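Side-chain contacts in AAA ATPase, central region (Enterococcus faecium, PDB 2R9G), which forms the C-terminal, probably tetramer-forming part of a MgsA-family AAA+ ATPase likely to act in DNA maintenance: residues 17-20 against 21-25; 27-30 against 31-34; 63-66 against 67-70; 186-189 against 190-193. All blocks are in the same frame, centred on the assembly; numbering follows the deposited sequence.

In the fold
Along the chain the four contacts come in series. Contact 1 sits within helix 14-26, contact 2 spans the turn into helix 30-43, contact 3 opens helix 66-82 and contact 4 lies within helix 180-195. Contacts 1 and 2 touch, their centres about 9 Å apart, with S24 O meeting D29 N at the turn between the two helices. Contact 3 is centred about 18 to 20 Å from each of the others. Contact 4 lies on the opposite side of the chain's centre from contact 1, their centres about 34 Å apart. All four reach other subunits, so this helical chain, which has no strands, is tied into its four-chain assembly.

Contact 1: 17-20 against 21-25; sequences VISA and FQKSI
S24 uses its hydroxyl on its own helix: OG bonds A20 O at 2.7 Å, while S24 N reaches the same oxygen at 2.9 Å. These two donors come from opposite faces of the carbonyl plane, and the hydroxyl can close on its own helix because chi1 of -63° sets OG beside the backbone N. S19 OG takes part in a hydrogen bond with the backbone carbonyl of L130 in the second subunit. These serine and backbone bonds belong to helix 14-26, where the i to i+4 ladder runs on through F21 N to V17 O, Q22 N to I18 O and K23 N to S19 O, the middle bond nearly straight at 169°. K23 was modelled in two conformers, so what its side chain does is less certain. In the one described here it lies along the helix surface, CG passing 3.3 Å from S19 O, and a bend at the last torsion (chi4 72°) brings NZ within 2.7 Å of S19 OG as a hydrogen bond; the same conformer makes a cation-pi contact with Y147 of the second subunit. S24 also packs on A32 and Y36 of helix 30-43, and F21 packs on L53 of helix 46-61 and V95 of helix 88-100. Q22 takes its amide away from this turn, NE2 bonding D60 OD2.

Contact 2: 27-30 against 31-34; sequences GSDV and DAAL
D29 and A32 carry the polar part of this contact: A32 N gives a hydrogen bond to D29 OD1 over 3.1 Å, with an N-H...O angle of 163°. The amide comes from above the carboxylate plane, well out of it. Chi1 of -165° lays the D29 carboxylate beside its own carbonyl carbon, within range of that amide. The A32 methyl is in van der Waals contact with the capping group, its CB 3.5 Å from D29 CG. Two backbone bonds follow, A33 N to D29 O at 3.0 Å and L34 N to V30 O at 2.9 Å.

The apolar pair is V30 and L34, which lie side by side and point the same way, V30 CG1 meeting L34 CD1 at 3.9 Å; beyond them V30 packs on V96, C99 and L100 of helix 88-100.

Charge comes next. D29 OD1 and D31 OD2 are 4.5 Å apart, two like charges; the N-terminal end of the helix and the bonds D31 receives from the second subunit probably offset the repulsion. There OD1 takes the backbone amides of Y172 and Y173, and OD2 pairs with the hydroxyl of Y189.

Just before, S28 with positive phi is the C-prime residue of a Schellman motif closing helix 14-26, S28 N to I25 O and D29 N to S24 O. One helix thus ends in a Schellman motif and the next begins at once with an aspartate N-cap.

Contact 3: 63-66 against 67-70; sequences LGNP and AAAA
N65 caps the first turn of helix 66-82 through its side chain: A68 N gives a hydrogen bond to N65 OD1 over 3.2 Å, an N-cap followed directly by proline at the first helical position. The donor stands above the plane of the amide carbonyl, with a C=O...N angle of 113°, so it does not use a lone-pair direction. CG lies beside the carbonyl carbon of its own residue (chi1 -166°), which folds the amide back over the turn.

The backbone bonds carry the helix onward. A69 N bonds N65 O at 3.0 Å, nearly head-on to that carbonyl, and A70 N bonds P66 O at 2.9 Å. P66 has no N-H to give; at the first position of a helix no i to i+4 bond is asked of the backbone nitrogen, so proline fits there.

Packing outside the turn falls to P66, which lies on Y181 of helix 180-195 and on R71 of the third subunit.

The remaining polar end is held from outside. N65 ND2 gives hydrogen bonds to S101 OG and to the hydroxyl of Y181 of the second subunit, and these bonds are consistent with the amide being oriented so that OD1 faces A68 N. In van der Waals contact with that amide, A68 CB rests 3.4 Å from N65 CG and equally close to N65 ND2.

Contact 4: 186-189 against 190-193; sequences GQQY and YRIK
Y189 and Y190 meet as an edge-to-face (T-shaped) pair, the edge of Y189 toward the face of Y190, ring centroids 5.4 Å apart and planes at 72°. Y189 CD2 stands above the rim of the neighbouring ring, 3.9 Å from Y190 CE2. The two rings can meet because their first torsions differ: CG of Y189 is anti to its own N (chi1 -176°), that of Y190 beside it. Q188 and R191 form a side-chain hydrogen bond, R191 NH1 giving to Q188 OE1 over 2.7 Å. The oxygen lies in the guanidinium plane, and the amide is turned 42° from it. The rest of Q188 lies against I192, NE2 coming within 3.5 Å of I192 CD1. K193 crosses Y189 one turn on, its CE 3.4 Å from Y189 OH.

Behind these side chains the i to i+4 bonds of helix 180-195 set the spacing, Y190 N to G186 O and R191 N to Q187 O among them; the last, K193 N to Y189 O, is long at 3.3 Å. Farther out, Y173 meets Y189 edge-to-face and W157 packs on I192.

Y189 OH is hydrogen-bonded to D31 OD2 of the third subunit, and the Y189 ring packs on V30 there. The tyrosine therefore joins a ring cluster in its own chain to an acidic group across the interface, and its hydroxyl, close to CE of K193, is probably polarised by that carboxylate.

Contact 1: 17-20 against 21-25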
ATOM      1  N   VAL C  17     -10.323  18.859  21.255  1.00 30.74           N
ATOM      2  CA  VAL C  17      -9.019  18.202  21.126  1.00 30.99           C
ATOM      3  C   VAL C  17      -8.912  17.611  19.721  1.00 30.29           C
ATOM      4  O   VAL C  17      -7.884  17.752  19.063  1.00 32.53           O
ATOM      5  CB  VAL C  17      -8.781  17.113  22.216  1.00 26.95           C
ATOM      6  CG1 VAL C  17      -7.382  16.540  22.114  1.00 31.67           C
ATOM      7  CG2 VAL C  17      -8.975  17.696  23.605  1.00 31.91           C
ATOM      8  N   ILE C  18     -10.006  16.995  19.273  1.00 32.49           N
ATOM      9  CA  ILE C  18     -10.147  16.419  17.935  1.00 34.27           C
ATOM     10  C   ILE C  18      -9.962  17.489  16.857  1.00 34.71           C
ATOM     11  O   ILE C  18      -9.257  17.265  15.868  1.00 33.30           O
ATOM     12  CB  ILE C  18     -11.534  15.686  17.800  1.00 34.38           C
ATOM     13  CG1 ILE C  18     -11.476  14.261  18.373  1.00 40.51           C
ATOM     14  CG2 ILE C  18     -12.057  15.680  16.374  1.00 34.65           C
ATOM     15  CD1 ILE C  18     -10.523  13.308  17.662  1.00 50.09           C
ATOM     16  N   SER C  19     -10.576  18.654  17.080  1.00 33.02           N
ATOM     17  CA  SER C  19     -10.454  19.806  16.184  1.00 32.79           C
ATOM     18  C   SER C  19      -9.012  20.323  16.131  1.00 32.42           C
ATOM     19  O   SER C  19      -8.473  20.513  15.048  1.00 30.68           O
ATOM     20  CB  SER C  19     -11.418  20.923  16.610  1.00 35.23           C
ATOM     21  OG  SER C  19     -11.251  22.087  15.823  1.00 38.96           O
ATOM     22  N   ALA C  20      -8.388  20.505  17.298  1.00 28.10           N
ATOM     23  CA  ALA C  20      -7.003  20.983  17.381  1.00 26.67           C
ATOM     24  C   ALA C  20      -5.982  20.008  16.780  1.00 25.67           C
ATOM     25  O   ALA C  20      -4.981  20.428  16.216  1.00 24.86           O
ATOM     26  CB  ALA C  20      -6.648  21.306  18.807  1.00 23.38           C
ATOM     27  N   PHE C  21      -6.253  18.711  16.925  1.00 26.44           N
ATOM     28  CA  PHE C  21      -5.501  17.629  16.290  1.00 25.10           C
ATOM     29  C   PHE C  21      -5.505  17.739  14.755  1.00 24.75           C
ATOM     30  O   PHE C  21      -4.441  17.741  14.143  1.00 26.93           O
ATOM     31  CB  PHE C  21      -6.072  16.277  16.770  1.00 25.88           C
ATOM     32  CG  PHE C  21      -5.384  15.049  16.204  1.00 26.54           C
ATOM     33  CD1 PHE C  21      -4.015  14.865  16.333  1.00 25.87           C
ATOM     34  CD2 PHE C  21      -6.135  14.042  15.606  1.00 30.84           C
ATOM     35  CE1 PHE C  21      -3.401  13.720  15.841  1.00 20.63           C
ATOM     36  CE2 PHE C  21      -5.531  12.888  15.109  1.00 25.70           C
ATOM     37  CZ  PHE C  21      -4.157  12.732  15.223  1.00 28.84           C
ATOM     38  N   GLN C  22      -6.692  17.838  14.147  1.00 26.36           N
ATOM     39  CA  GLN C  22      -6.805  18.016  12.692  1.00 26.45           C
ATOM     40  C   GLN C  22      -6.131  19.303  12.188  1.00 29.18           C
ATOM     41  O   GLN C  22      -5.410  19.284  11.178  1.00 25.09           O
ATOM     42  CB  GLN C  22      -8.271  17.918  12.219  1.00 27.42           C
ATOM     43  CG  GLN C  22      -8.496  18.406  10.773  1.00 29.20           C
ATOM     44  CD  GLN C  22      -9.579  17.663  10.002  1.00 33.93           C
ATOM     45  OE1 GLN C  22     -10.519  17.119  10.576  1.00 38.63           O
ATOM     46  NE2 GLN C  22      -9.450  17.653   8.682  1.00 35.99           N
ATOM     47  N   LYS C  23      -6.349  20.396  12.917  1.00 28.82           N
ATOM     48  CA  LYS C  23      -5.803  21.703  12.549  0.50 28.19           C
ATOM     49  C   LYS C  23      -4.272  21.759  12.666  1.00 28.87           C
ATOM     50  O   LYS C  23      -3.606  22.387  11.831  1.00 31.72           O
ATOM     51  CB  LYS C  23      -6.483  22.815  13.357  0.50 28.58           C
ATOM     52  CG  LYS C  23      -7.956  23.020  12.979  0.50 24.29           C
ATOM     53  CD  LYS C  23      -8.680  23.918  13.967  0.50 27.50           C
ATOM     54  CE  LYS C  23     -10.036  24.370  13.431  0.50 25.78           C
ATOM     55  NZ  LYS C  23     -11.038  23.261  13.408  0.50 19.91           N
ATOM     56  N   SER C  24      -3.719  21.087  13.680  1.00 25.10           N
ATOM     57  CA  SER C  24      -2.259  20.962  13.841  1.00 27.62           C
ATOM     58  C   SER C  24      -1.588  20.199  12.693  1.00 28.17           C
ATOM     59  O   SER C  24      -0.556  20.635  12.185  1.00 30.45           O
ATOM     60  CB  SER C  24      -1.892  20.281  15.168  1.00 27.01           C
ATOM     61  OG  SER C  24      -2.312  21.028  16.296  1.00 21.04           O
ATOM     62  N   ILE C  25      -2.169  19.067  12.295  1.00 28.11           N
ATOM     63  CA  ILE C  25      -1.608  18.264  11.199  1.00 25.38           C
ATOM     64  C   ILE C  25      -1.724  19.015   9.877  1.00 24.92           C
ATOM     65  O   ILE C  25      -0.726  19.174   9.171  1.00 19.32           O
ATOM     66  CB  ILE C  25      -2.240  16.840  11.089  1.00 23.55           C
ATOM     67  CG1 ILE C  25      -2.042  16.062  12.389  1.00 27.19           C
ATOM     68  CG2 ILE C  25      -1.607  16.078   9.936  1.00 31.43           C
ATOM     69  CD1 ILE C  25      -2.619  14.659  12.412  1.00 21.65           C
TER

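Contact 2: 27-30 against 31-34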
ATOM      1  N   GLY C  27      -1.856  22.065   9.587  1.00 25.53           N
ATOM      2  CA  GLY C  27      -0.967  23.210   9.733  1.00 22.77           C
ATOM      3  C   GLY C  27       0.517  22.932   9.835  1.00 27.27           C
ATOM      4  O   GLY C  27       1.300  23.849  10.118  1.00 24.68           O
ATOM      5  N   SER C  28       0.889  21.667   9.619  1.00 26.70           N
ATOM      6  CA  SER C  28       2.284  21.201   9.561  1.00 29.00           C
ATOM      7  C   SER C  28       3.070  21.320  10.869  1.00 30.05           C
ATOM      8  O   SER C  28       4.298  21.415  10.857  1.00 29.76           O
ATOM      9  CB  SER C  28       3.053  21.838   8.383  1.00 29.40           C
ATOM     10  OG  SER C  28       2.435  21.553   7.136  1.00 31.83           O
ATOM     11  N   ASP C  29       2.364  21.282  11.997  1.00 31.60           N
ATOM     12  CA  ASP C  29       3.013  21.390  13.306  1.00 31.29           C
ATOM     13  C   ASP C  29       3.092  20.013  13.950  1.00 27.64           C
ATOM     14  O   ASP C  29       2.142  19.575  14.597  1.00 25.54           O
ATOM     15  CB  ASP C  29       2.239  22.368  14.204  1.00 30.30           C
ATOM     16  CG  ASP C  29       3.030  22.816  15.430  1.00 35.06           C
ATOM     17  OD1 ASP C  29       3.848  22.038  15.968  1.00 33.99           O
ATOM     18  OD2 ASP C  29       2.812  23.966  15.875  1.00 42.59           O
ATOM     19  N   VAL C  30       4.231  19.345  13.778  1.00 25.71           N
ATOM     20  CA  VAL C  30       4.448  17.994  14.326  1.00 27.31           C
ATOM     21  C   VAL C  30       4.218  17.940  15.836  1.00 25.42           C
ATOM     22  O   VAL C  30       3.477  17.088  16.324  1.00 31.29           O
ATOM     23  CB  VAL C  30       5.872  17.465  14.025  1.00 25.55           C
ATOM     24  CG1 VAL C  30       6.025  16.049  14.523  1.00 29.43           C
ATOM     25  CG2 VAL C  30       6.155  17.518  12.557  1.00 25.37           C
ATOM     26  N   ASP C  31       4.836  18.872  16.559  1.00 27.57           N
ATOM     27  CA  ASP C  31       4.853  18.852  18.023  1.00 26.50           C
ATOM     28  C   ASP C  31       3.482  19.075  18.629  1.00 22.25           C
ATOM     29  O   ASP C  31       3.125  18.433  19.613  1.00 27.16           O
ATOM     30  CB  ASP C  31       5.855  19.877  18.549  1.00 26.77           C
ATOM     31  CG  ASP C  31       7.261  19.619  18.046  1.00 32.90           C
ATOM     32  OD1 ASP C  31       7.802  18.532  18.345  1.00 34.59           O
ATOM     33  OD2 ASP C  31       7.813  20.493  17.341  1.00 32.89           O
ATOM     34  N   ALA C  32       2.711  19.974  18.021  1.00 26.81           N
ATOM     35  CA  ALA C  32       1.349  20.239  18.462  1.00 27.06           C
ATOM     36  C   ALA C  32       0.444  19.066  18.141  1.00 25.37           C
ATOM     37  O   ALA C  32      -0.392  18.692  18.955  1.00 36.13           O
ATOM     38  CB  ALA C  32       0.823  21.504  17.835  1.00 21.81           C
ATOM     39  N   ALA C  33       0.629  18.467  16.966  1.00 27.04           N
ATOM     40  CA  ALA C  33      -0.168  17.301  16.568  1.00 26.18           C
ATOM     41  C   ALA C  33       0.105  16.098  17.453  1.00 21.23           C
ATOM     42  O   ALA C  33      -0.812  15.338  17.778  1.00 31.93           O
ATOM     43  CB  ALA C  33       0.075  16.958  15.121  1.00 16.39           C
ATOM     44  N   LEU C  34       1.360  15.937  17.857  1.00 21.11           N
ATOM     45  CA  LEU C  34       1.746  14.854  18.751  1.00 22.69           C
ATOM     46  C   LEU C  34       1.246  15.098  20.166  1.00 27.32           C
ATOM     47  O   LEU C  34       0.886  14.154  20.867  1.00 27.20           O
ATOM     48  CB  LEU C  34       3.256  14.628  18.722  1.00 24.39           C
ATOM     49  CG  LEU C  34       3.782  13.939  17.450  1.00 28.00           C
ATOM     50  CD1 LEU C  34       5.271  13.758  17.556  1.00 21.12           C
ATOM     51  CD2 LEU C  34       3.111  12.591  17.183  1.00 20.51           C
TER

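Contact 3: 63-66 against 67-70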
ATOM      1  N   LEU C  63      -3.889  14.568  -2.477  1.00 26.69           N
ATOM      2  CA  LEU C  63      -3.025  14.444  -3.663  1.00 27.65           C
ATOM      3  C   LEU C  63      -1.619  15.002  -3.463  1.00 28.97           C
ATOM      4  O   LEU C  63      -0.739  14.799  -4.306  1.00 27.87           O
ATOM      5  CB  LEU C  63      -3.682  15.112  -4.874  1.00 27.69           C
ATOM      6  CG  LEU C  63      -5.043  14.583  -5.325  1.00 25.66           C
ATOM      7  CD1 LEU C  63      -5.567  15.459  -6.424  1.00 25.42           C
ATOM      8  CD2 LEU C  63      -4.997  13.125  -5.789  1.00 32.59           C
ATOM      9  N   GLY C  64      -1.419  15.701  -2.346  1.00 30.70           N
ATOM     10  CA  GLY C  64      -0.101  16.141  -1.913  1.00 27.70           C
ATOM     11  C   GLY C  64       0.840  14.969  -1.711  1.00 29.43           C
ATOM     12  O   GLY C  64       2.031  15.065  -2.013  1.00 32.49           O
ATOM     13  N   ASN C  65       0.287  13.863  -1.211  1.00 25.77           N
ATOM     14  CA  ASN C  65       1.014  12.615  -0.996  1.00 23.21           C
ATOM     15  C   ASN C  65       0.023  11.434  -0.902  1.00 25.28           C
ATOM     16  O   ASN C  65      -0.282  10.968   0.204  1.00 24.10           O
ATOM     17  CB  ASN C  65       1.862  12.734   0.276  1.00 22.54           C
ATOM     18  CG  ASN C  65       2.910  11.631   0.409  1.00 26.39           C
ATOM     19  OD1 ASN C  65       2.825  10.575  -0.219  1.00 22.61           O
ATOM     20  ND2 ASN C  65       3.887  11.863   1.279  1.00 26.14           N
ATOM     21  N   PRO C  66      -0.487  10.948  -2.061  1.00 23.88           N
ATOM     22  CA  PRO C  66      -1.456   9.844  -2.082  1.00 24.68           C
ATOM     23  C   PRO C  66      -0.998   8.570  -1.369  1.00 24.51           C
ATOM     24  O   PRO C  66      -1.822   7.916  -0.738  1.00 25.61           O
ATOM     25  CB  PRO C  66      -1.645   9.565  -3.581  1.00 26.02           C
ATOM     26  CG  PRO C  66      -1.318  10.799  -4.224  1.00 27.93           C
ATOM     27  CD  PRO C  66      -0.205  11.420  -3.428  1.00 25.62           C
ATOM     28  N   ALA C  67       0.290   8.231  -1.471  1.00 26.02           N
ATOM     29  CA  ALA C  67       0.844   7.068  -0.770  1.00 28.57           C
ATOM     30  C   ALA C  67       0.738   7.209   0.744  1.00 28.28           C
ATOM     31  O   ALA C  67       0.326   6.272   1.419  1.00 25.65           O
ATOM     32  CB  ALA C  67       2.293   6.816  -1.178  1.00 27.10           C
ATOM     33  N   ALA C  68       1.096   8.384   1.265  1.00 25.82           N
ATOM     34  CA  ALA C  68       0.999   8.655   2.700  1.00 23.18           C
ATOM     35  C   ALA C  68      -0.438   8.655   3.196  1.00 19.27           C
ATOM     36  O   ALA C  68      -0.703   8.217   4.316  1.00 25.36           O
ATOM     37  CB  ALA C  68       1.659   9.962   3.048  1.00 24.83           C
ATOM     38  N   ALA C  69      -1.355   9.148   2.367  1.00 19.98           N
ATOM     39  CA  ALA C  69      -2.770   9.159   2.707  1.00 23.99           C
ATOM     40  C   ALA C  69      -3.269   7.720   2.747  1.00 26.36           C
ATOM     41  O   ALA C  69      -4.040   7.351   3.642  1.00 26.28           O
ATOM     42  CB  ALA C  69      -3.582  10.001   1.699  1.00 23.15           C
ATOM     43  N   ALA C  70      -2.808   6.912   1.788  1.00 19.65           N
ATOM     44  CA  ALA C  70      -3.134   5.486   1.759  1.00 23.18           C
ATOM     45  C   ALA C  70      -2.542   4.735   2.952  1.00 24.94           C
ATOM     46  O   ALA C  70      -3.169   3.808   3.467  1.00 23.28           O
ATOM     47  CB  ALA C  70      -2.674   4.857   0.458  1.00 22.19           C
TER

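Contact 4: 186-189 against 190-193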
ATOM      1  N   GLY C 186      -1.621  17.728 -12.449  1.00 38.60           N
ATOM      2  CA  GLY C 186      -2.025  19.032 -12.955  1.00 39.12           C
ATOM      3  C   GLY C 186      -1.568  19.292 -14.372  1.00 38.97           C
ATOM      4  O   GLY C 186      -2.323  19.853 -15.166  1.00 39.11           O
ATOM      5  N   GLN C 187      -0.337  18.878 -14.682  1.00 40.28           N
ATOM      6  CA  GLN C 187       0.198  18.949 -16.040  1.00 40.84           C
ATOM      7  C   GLN C 187      -0.673  18.153 -16.998  1.00 40.34           C
ATOM      8  O   GLN C 187      -1.048  18.665 -18.049  1.00 44.87           O
ATOM      9  CB  GLN C 187       1.639  18.452 -16.094  1.00 41.89           C
ATOM     10  CG  GLN C 187       2.669  19.482 -15.655  1.00 45.69           C
ATOM     11  CD  GLN C 187       3.910  18.841 -15.040  1.00 53.35           C
ATOM     12  OE1 GLN C 187       4.183  17.654 -15.241  1.00 54.94           O
ATOM     13  NE2 GLN C 187       4.663  19.626 -14.276  1.00 54.38           N
ATOM     14  N   GLN C 188      -1.018  16.925 -16.612  1.00 38.26           N
ATOM     15  CA  GLN C 188      -1.911  16.072 -17.400  1.00 32.81           C
ATOM     16  C   GLN C 188      -3.294  16.698 -17.579  1.00 31.53           C
ATOM     17  O   GLN C 188      -3.841  16.685 -18.677  1.00 31.36           O
ATOM     18  CB  GLN C 188      -1.997  14.664 -16.797  1.00 31.95           C
ATOM     19  CG  GLN C 188      -2.812  13.650 -17.607  1.00 31.96           C
ATOM     20  CD  GLN C 188      -2.259  13.384 -19.005  1.00 40.89           C
ATOM     21  OE1 GLN C 188      -1.059  13.510 -19.260  1.00 40.77           O
ATOM     22  NE2 GLN C 188      -3.143  13.002 -19.916  1.00 34.04           N
ATOM     23  N   TYR C 189      -3.826  17.277 -16.505  1.00 34.85           N
ATOM     24  CA  TYR C 189      -5.095  18.009 -16.533  1.00 37.09           C
ATOM     25  C   TYR C 189      -5.129  19.139 -17.581  1.00 35.80           C
ATOM     26  O   TYR C 189      -6.076  19.241 -18.361  1.00 33.12           O
ATOM     27  CB  TYR C 189      -5.423  18.547 -15.129  1.00 38.22           C
ATOM     28  CG  TYR C 189      -6.764  19.238 -15.017  1.00 35.44           C
ATOM     29  CD1 TYR C 189      -7.944  18.495 -14.935  1.00 33.84           C
ATOM     30  CD2 TYR C 189      -6.854  20.634 -14.980  1.00 28.34           C
ATOM     31  CE1 TYR C 189      -9.185  19.120 -14.835  1.00 42.62           C
ATOM     32  CE2 TYR C 189      -8.094  21.272 -14.882  1.00 32.57           C
ATOM     33  CZ  TYR C 189      -9.257  20.506 -14.804  1.00 41.47           C
ATOM     34  OH  TYR C 189     -10.493  21.114 -14.702  1.00 39.87           O
ATOM     35  N   TYR C 190      -4.093  19.968 -17.608  1.00 36.96           N
ATOM     36  CA  TYR C 190      -4.044  21.075 -18.560  1.00 41.44           C
ATOM     37  C   TYR C 190      -3.691  20.622 -19.975  1.00 42.78           C
ATOM     38  O   TYR C 190      -4.153  21.221 -20.949  1.00 43.32           O
ATOM     39  CB  TYR C 190      -3.106  22.182 -18.070  1.00 45.64           C
ATOM     40  CG  TYR C 190      -3.653  22.909 -16.868  1.00 47.37           C
ATOM     41  CD1 TYR C 190      -2.917  23.003 -15.689  1.00 51.37           C
ATOM     42  CD2 TYR C 190      -4.926  23.486 -16.900  1.00 53.27           C
ATOM     43  CE1 TYR C 190      -3.428  23.668 -14.575  1.00 52.38           C
ATOM     44  CE2 TYR C 190      -5.448  24.147 -15.796  1.00 55.30           C
ATOM     45  CZ  TYR C 190      -4.696  24.234 -14.638  1.00 53.27           C
ATOM     46  OH  TYR C 190      -5.218  24.890 -13.548  1.00 54.49           O
ATOM     47  N   ARG C 191      -2.895  19.555 -20.072  1.00 40.76           N
ATOM     48  CA  ARG C 191      -2.560  18.904 -21.341  1.00 44.69           C
ATOM     49  C   ARG C 191      -3.821  18.416 -22.057  1.00 44.62           C
ATOM     50  O   ARG C 191      -3.944  18.563 -23.275  1.00 44.56           O
ATOM     51  CB  ARG C 191      -1.602  17.734 -21.092  1.00 43.17           C
ATOM     52  CG  ARG C 191      -1.068  17.031 -22.325  1.00 47.40           C
ATOM     53  CD  ARG C 191      -0.072  15.929 -21.950  1.00 51.21           C
ATOM     54  NE  ARG C 191       1.147  16.475 -21.349  1.00 60.94           N
ATOM     55  CZ  ARG C 191       1.570  16.230 -20.108  1.00 64.72           C
ATOM     56  NH1 ARG C 191       0.893  15.419 -19.301  1.00 57.87           N
ATOM     57  NH2 ARG C 191       2.689  16.794 -19.673  1.00 62.75           N
ATOM     58  N   ILE C 192      -4.753  17.852 -21.288  1.00 42.66           N
ATOM     59  CA  ILE C 192      -6.036  17.395 -21.819  1.00 39.64           C
ATOM     60  C   ILE C 192      -6.873  18.584 -22.296  1.00 41.42           C
ATOM     61  O   ILE C 192      -7.461  18.532 -23.375  1.00 40.81           O
ATOM     62  CB  ILE C 192      -6.794  16.496 -20.801  1.00 34.98           C
ATOM     63  CG1 ILE C 192      -6.048  15.165 -20.625  1.00 35.59           C
ATOM     64  CG2 ILE C 192      -8.242  16.245 -21.242  1.00 27.69           C
ATOM     65  CD1 ILE C 192      -6.301  14.465 -19.285  1.00 34.80           C
ATOM     66  N   LYS C 193      -6.869  19.667 -21.520  1.00 44.86           N
ATOM     67  CA  LYS C 193      -7.574  20.899 -21.893  1.00 49.22           C
ATOM     68  C   LYS C 193      -7.033  21.536 -23.174  1.00 50.10           C
ATOM     69  O   LYS C 193      -7.798  22.122 -23.943  1.00 55.17           O
ATOM     70  CB  LYS C 193      -7.568  21.915 -20.747  1.00 48.77           C
ATOM     71  CG  LYS C 193      -8.356  21.461 -19.539  1.00 57.55           C
ATOM     72  CD  LYS C 193      -9.048  22.608 -18.827  1.00 65.89           C
ATOM     73  CE  LYS C 193     -10.148  22.061 -17.930  1.00 71.28           C
ATOM     74  NZ  LYS C 193     -11.124  23.094 -17.489  1.00 75.40           N
TER